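Local coordinates for protein actinorhodin polyketide putative beta-ketoacyl synthase 2 (Streptomyces coelicolor A3, PDB 1TQY) that probably works as the chain length factor subunit of a beta-ketoacyl synthase that assembles the polyketide precursor of the antibiotic actinorhodin, at residues G260-A272 / G280-A292. Numbering follows the deposited sequence.
Sequences GELAGCASTFDPA and GLERAIRLALNDA
In the thiolase fold of this ketosynthase-family protein, strand 260-269 and the helix that follows it, 281-292, run roughly antiparallel, their N-to-C directions 144° apart and their axes approaching to 5.8 Å. So close an approach rests on small residues: G264 CA lies 3.8 Å from A288 O, A266 CB touches A288 CB, and A263 CB meets A292 CB at 3.6 Å beside a classic beta bulge formed by A263 and G264 opposite V407. A266 CB also packs on L287 CB. Farther along the helix, D291, its CG anti to the backbone N (chi1 -176°), reaches back to the strand, and its OD2 takes the C265 N-H on the anti lone pair at 3.0 Å; the same oxygen forms a salt bridge with R180. T268 CB sits over one face of the R283 guanidinium, 3.7 Å from NH2, which also bonds to backbone of the neighbouring chain of another protein; water 1 links NH2 to F269 O. G280, the N-cap residue, gives its N-H to D270 OD1 in a nearly straight bond (2.6 Å, 177°) arriving above the carboxylate plane. N403 ND2 bonds both D270 OD1 and T268 OG1. Finally, G280 O is gripped from opposite faces of its plane, by A284 N and by T268 OG1 at 2.6 Å.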
loop_
_atom_site.group_PDB
_atom_site.type_symbol
_atom_site.label_atom_id
_atom_site.label_comp_id
_atom_site.label_asym_id
_atom_site.label_seq_id
_atom_site.Cartn_x
_atom_site.Cartn_y
_atom_site.Cartn_z
ATOM N N GLY B 260 -11.465 -23.040 -4.932
ATOM C CA GLY B 260 -12.721 -22.520 -4.452
ATOM C C GLY B 260 -12.990 -21.166 -5.057
ATOM O O GLY B 260 -12.244 -20.691 -5.921
ATOM N N GLU B 261 -14.064 -20.540 -4.592
ATOM C CA GLU B 261 -14.474 -19.230 -5.070
ATOM C C GLU B 261 -14.348 -18.206 -3.956
ATOM O O GLU B 261 -14.616 -18.502 -2.792
ATOM C CB GLU B 261 -15.936 -19.283 -5.528
ATOM C CG GLU B 261 -16.502 -17.944 -5.976
ATOM C CD GLU B 261 -18.025 -17.943 -6.059
ATOM O OE1 GLU B 261 -18.618 -19.034 -6.207
ATOM O OE2 GLU B 261 -18.624 -16.849 -5.987
ATOM N N LEU B 262 -13.928 -17.003 -4.313
ATOM C CA LEU B 262 -13.825 -15.926 -3.346
ATOM C C LEU B 262 -15.195 -15.257 -3.495
ATOM O O LEU B 262 -15.378 -14.393 -4.352
ATOM C CB LEU B 262 -12.713 -14.959 -3.750
ATOM C CG LEU B 262 -12.045 -14.176 -2.626
ATOM C CD1 LEU B 262 -11.367 -12.940 -3.206
ATOM C CD2 LEU B 262 -13.053 -13.764 -1.577
ATOM N N ALA B 263 -16.151 -15.666 -2.671
ATOM C CA ALA B 263 -17.520 -15.160 -2.751
ATOM C C ALA B 263 -17.752 -13.707 -2.368
ATOM O O ALA B 263 -18.444 -12.979 -3.080
ATOM C CB ALA B 263 -18.438 -16.064 -1.933
ATOM N N GLY B 264 -17.200 -13.289 -1.233
ATOM C CA GLY B 264 -17.384 -11.916 -0.797
ATOM C C GLY B 264 -16.209 -11.407 0.015
ATOM O O GLY B 264 -15.420 -12.197 0.546
ATOM N N CYS B 265 -16.097 -10.083 0.108
ATOM C CA CYS B 265 -15.018 -9.416 0.845
ATOM C C CYS B 265 -15.528 -8.127 1.471
ATOM O O CYS B 265 -16.473 -7.524 0.971
ATOM C CB CYS B 265 -13.873 -9.038 -0.097
ATOM S SG CYS B 265 -13.325 -10.355 -1.201
ATOM N N ALA B 266 -14.883 -7.693 2.547
ATOM C CA ALA B 266 -15.267 -6.454 3.209
ATOM C C ALA B 266 -14.205 -5.957 4.186
ATOM O O ALA B 266 -13.545 -6.755 4.861
ATOM C CB ALA B 266 -16.590 -6.638 3.936
ATOM N N SER B 267 -14.060 -4.635 4.257
ATOM C CA SER B 267 -13.097 -3.991 5.145
ATOM C C SER B 267 -13.785 -2.871 5.913
ATOM O O SER B 267 -14.514 -2.072 5.326
ATOM C CB SER B 267 -11.940 -3.367 4.352
ATOM O OG SER B 267 -11.201 -4.344 3.649
ATOM N N THR B 268 -13.571 -2.819 7.225
ATOM C CA THR B 268 -14.141 -1.749 8.045
ATOM C C THR B 268 -13.008 -1.248 8.923
ATOM O O THR B 268 -11.922 -1.826 8.922
ATOM C CB THR B 268 -15.298 -2.224 8.971
ATOM O OG1 THR B 268 -14.800 -3.181 9.912
ATOM C CG2 THR B 268 -16.444 -2.838 8.163
ATOM N N PHE B 269 -13.242 -0.162 9.648
ATOM C CA PHE B 269 -12.217 0.391 10.524
ATOM C C PHE B 269 -12.857 0.767 11.860
ATOM O O PHE B 269 -13.897 1.415 11.883
ATOM C CB PHE B 269 -11.578 1.629 9.883
ATOM C CG PHE B 269 -10.335 2.093 10.588
ATOM C CD1 PHE B 269 -9.198 1.291 10.609
ATOM C CD2 PHE B 269 -10.309 3.303 11.263
ATOM C CE1 PHE B 269 -8.043 1.688 11.299
ATOM C CE2 PHE B 269 -9.160 3.719 11.960
ATOM C CZ PHE B 269 -8.027 2.907 11.976
ATOM N N ASP B 270 -12.247 0.359 12.968
ATOM C CA ASP B 270 -12.814 0.661 14.285
ATOM C C ASP B 270 -12.791 2.149 14.615
ATOM O O ASP B 270 -11.976 2.899 14.084
ATOM C CB ASP B 270 -12.051 -0.072 15.396
ATOM C CG ASP B 270 -12.163 -1.583 15.302
ATOM O OD1 ASP B 270 -13.081 -2.095 14.631
ATOM O OD2 ASP B 270 -11.331 -2.264 15.924
ATOM N N PRO B 271 -13.709 2.603 15.489
ATOM C CA PRO B 271 -13.733 4.017 15.868
ATOM C C PRO B 271 -12.492 4.345 16.699
ATOM O O PRO B 271 -11.921 3.481 17.381
ATOM C CB PRO B 271 -15.017 4.143 16.688
ATOM C CG PRO B 271 -15.182 2.778 17.260
ATOM C CD PRO B 271 -14.869 1.904 16.059
ATOM N N ALA B 272 -12.095 5.607 16.639
ATOM C CA ALA B 272 -10.930 6.097 17.356
ATOM C C ALA B 272 -10.888 5.627 18.808
ATOM O O ALA B 272 -11.923 5.378 19.420
ATOM C CB ALA B 272 -10.908 7.612 17.307
ATOM N N GLY B 280 -15.577 -2.625 14.661
ATOM C CA GLY B 280 -16.252 -2.850 13.392
ATOM C C GLY B 280 -16.081 -4.240 12.799
ATOM O O GLY B 280 -16.381 -4.439 11.624
ATOM N N LEU B 281 -15.614 -5.204 13.591
ATOM C CA LEU B 281 -15.416 -6.568 13.099
ATOM C C LEU B 281 -16.739 -7.232 12.727
ATOM O O LEU B 281 -16.847 -7.910 11.690
ATOM C CB LEU B 281 -14.685 -7.425 14.146
ATOM C CG LEU B 281 -14.435 -8.910 13.819
ATOM C CD1 LEU B 281 -13.664 -9.005 12.510
ATOM C CD2 LEU B 281 -13.647 -9.590 14.940
ATOM N N GLU B 282 -17.750 -7.051 13.572
ATOM C CA GLU B 282 -19.058 -7.642 13.303
ATOM C C GLU B 282 -19.558 -7.083 11.970
ATOM O O GLU B 282 -19.968 -7.835 11.090
ATOM C CB GLU B 282 -20.054 -7.303 14.425
ATOM C CG GLU B 282 -21.440 -7.932 14.242
ATOM C CD GLU B 282 -22.465 -7.410 15.249
ATOM O OE1 GLU B 282 -23.656 -7.772 15.129
ATOM O OE2 GLU B 282 -22.074 -6.642 16.156
ATOM N N ARG B 283 -19.500 -5.764 11.821
ATOM C CA ARG B 283 -19.952 -5.140 10.583
ATOM C C ARG B 283 -19.235 -5.711 9.349
ATOM O O ARG B 283 -19.882 -6.015 8.344
ATOM C CB ARG B 283 -19.774 -3.614 10.635
ATOM C CG ARG B 283 -20.231 -2.901 9.351
ATOM C CD ARG B 283 -20.418 -1.386 9.522
ATOM N NE ARG B 283 -19.159 -0.647 9.648
ATOM C CZ ARG B 283 -18.501 -0.472 10.788
ATOM N NH1 ARG B 283 -18.986 -0.980 11.916
ATOM N NH2 ARG B 283 -17.359 0.204 10.797
ATOM N N ALA B 284 -17.913 -5.861 9.423
ATOM C CA ALA B 284 -17.156 -6.405 8.297
ATOM C C ALA B 284 -17.690 -7.783 7.916
ATOM O O ALA B 284 -17.908 -8.079 6.739
ATOM C CB ALA B 284 -15.656 -6.503 8.651
ATOM N N ILE B 285 -17.910 -8.630 8.918
ATOM C CA ILE B 285 -18.424 -9.966 8.662
ATOM C C ILE B 285 -19.752 -9.929 7.910
ATOM O O ILE B 285 -19.908 -10.574 6.871
ATOM C CB ILE B 285 -18.652 -10.747 9.953
ATOM C CG1 ILE B 285 -17.318 -10.986 10.661
ATOM C CG2 ILE B 285 -19.352 -12.061 9.619
ATOM C CD1 ILE B 285 -17.470 -11.484 12.074
ATOM N N ARG B 286 -20.705 -9.168 8.432
ATOM C CA ARG B 286 -22.014 -9.086 7.790
ATOM C C ARG B 286 -21.932 -8.461 6.402
ATOM O O ARG B 286 -22.732 -8.780 5.522
ATOM C CB ARG B 286 -22.990 -8.280 8.641
ATOM C CG ARG B 286 -23.318 -8.895 9.963
ATOM C CD ARG B 286 -24.190 -7.961 10.788
ATOM N NE ARG B 286 -24.458 -8.556 12.088
ATOM C CZ ARG B 286 -25.310 -9.555 12.291
ATOM N NH1 ARG B 286 -25.998 -10.067 11.274
ATOM N NH2 ARG B 286 -25.446 -10.064 13.510
ATOM N N LEU B 287 -20.977 -7.559 6.213
ATOM C CA LEU B 287 -20.805 -6.919 4.915
ATOM C C LEU B 287 -20.297 -7.974 3.937
ATOM O O LEU B 287 -20.794 -8.096 2.820
ATOM C CB LEU B 287 -19.806 -5.764 5.013
ATOM C CG LEU B 287 -20.337 -4.336 4.862
ATOM C CD1 LEU B 287 -21.764 -4.228 5.352
ATOM C CD2 LEU B 287 -19.411 -3.375 5.599
ATOM N N ALA B 288 -19.312 -8.749 4.375
ATOM C CA ALA B 288 -18.749 -9.795 3.535
ATOM C C ALA B 288 -19.803 -10.846 3.182
ATOM O O ALA B 288 -19.843 -11.328 2.050
ATOM C CB ALA B 288 -17.548 -10.454 4.236
ATOM N N LEU B 289 -20.649 -11.213 4.140
ATOM C CA LEU B 289 -21.690 -12.212 3.879
ATOM C C LEU B 289 -22.708 -11.719 2.859
ATOM O O LEU B 289 -23.189 -12.500 2.039
ATOM C CB LEU B 289 -22.405 -12.589 5.176
ATOM C CG LEU B 289 -21.620 -13.461 6.154
ATOM C CD1 LEU B 289 -22.463 -13.697 7.401
ATOM C CD2 LEU B 289 -21.262 -14.789 5.495
ATOM N N ASN B 290 -23.034 -10.428 2.914
ATOM C CA ASN B 290 -23.993 -9.830 1.979
ATOM C C ASN B 290 -23.448 -9.800 0.563
ATOM O O ASN B 290 -24.166 -10.057 -0.406
ATOM C CB ASN B 290 -24.318 -8.389 2.371
ATOM C CG ASN B 290 -25.303 -8.301 3.502
ATOM O OD1 ASN B 290 -26.366 -8.926 3.464
ATOM N ND2 ASN B 290 -24.968 -7.509 4.518
ATOM N N ASP B 291 -22.177 -9.442 0.461
ATOM C CA ASP B 291 -21.496 -9.363 -0.815
ATOM C C ASP B 291 -21.563 -10.747 -1.457
ATOM O O ASP B 291 -21.771 -10.876 -2.659
ATOM C CB ASP B 291 -20.049 -8.919 -0.569
ATOM C CG ASP B 291 -19.267 -8.708 -1.847
ATOM O OD1 ASP B 291 -19.885 -8.401 -2.886
ATOM O OD2 ASP B 291 -18.024 -8.831 -1.797
ATOM N N ALA B 292 -21.428 -11.775 -0.630
ATOM C CA ALA B 292 -21.452 -13.158 -1.087
ATOM C C ALA B 292 -22.868 -13.681 -1.299
ATOM O O ALA B 292 -23.051 -14.738 -1.894
ATOM C CB ALA B 292 -20.729 -14.035 -0.085
HETATM O O HOH W 1 -16.310 0.377 13.124
#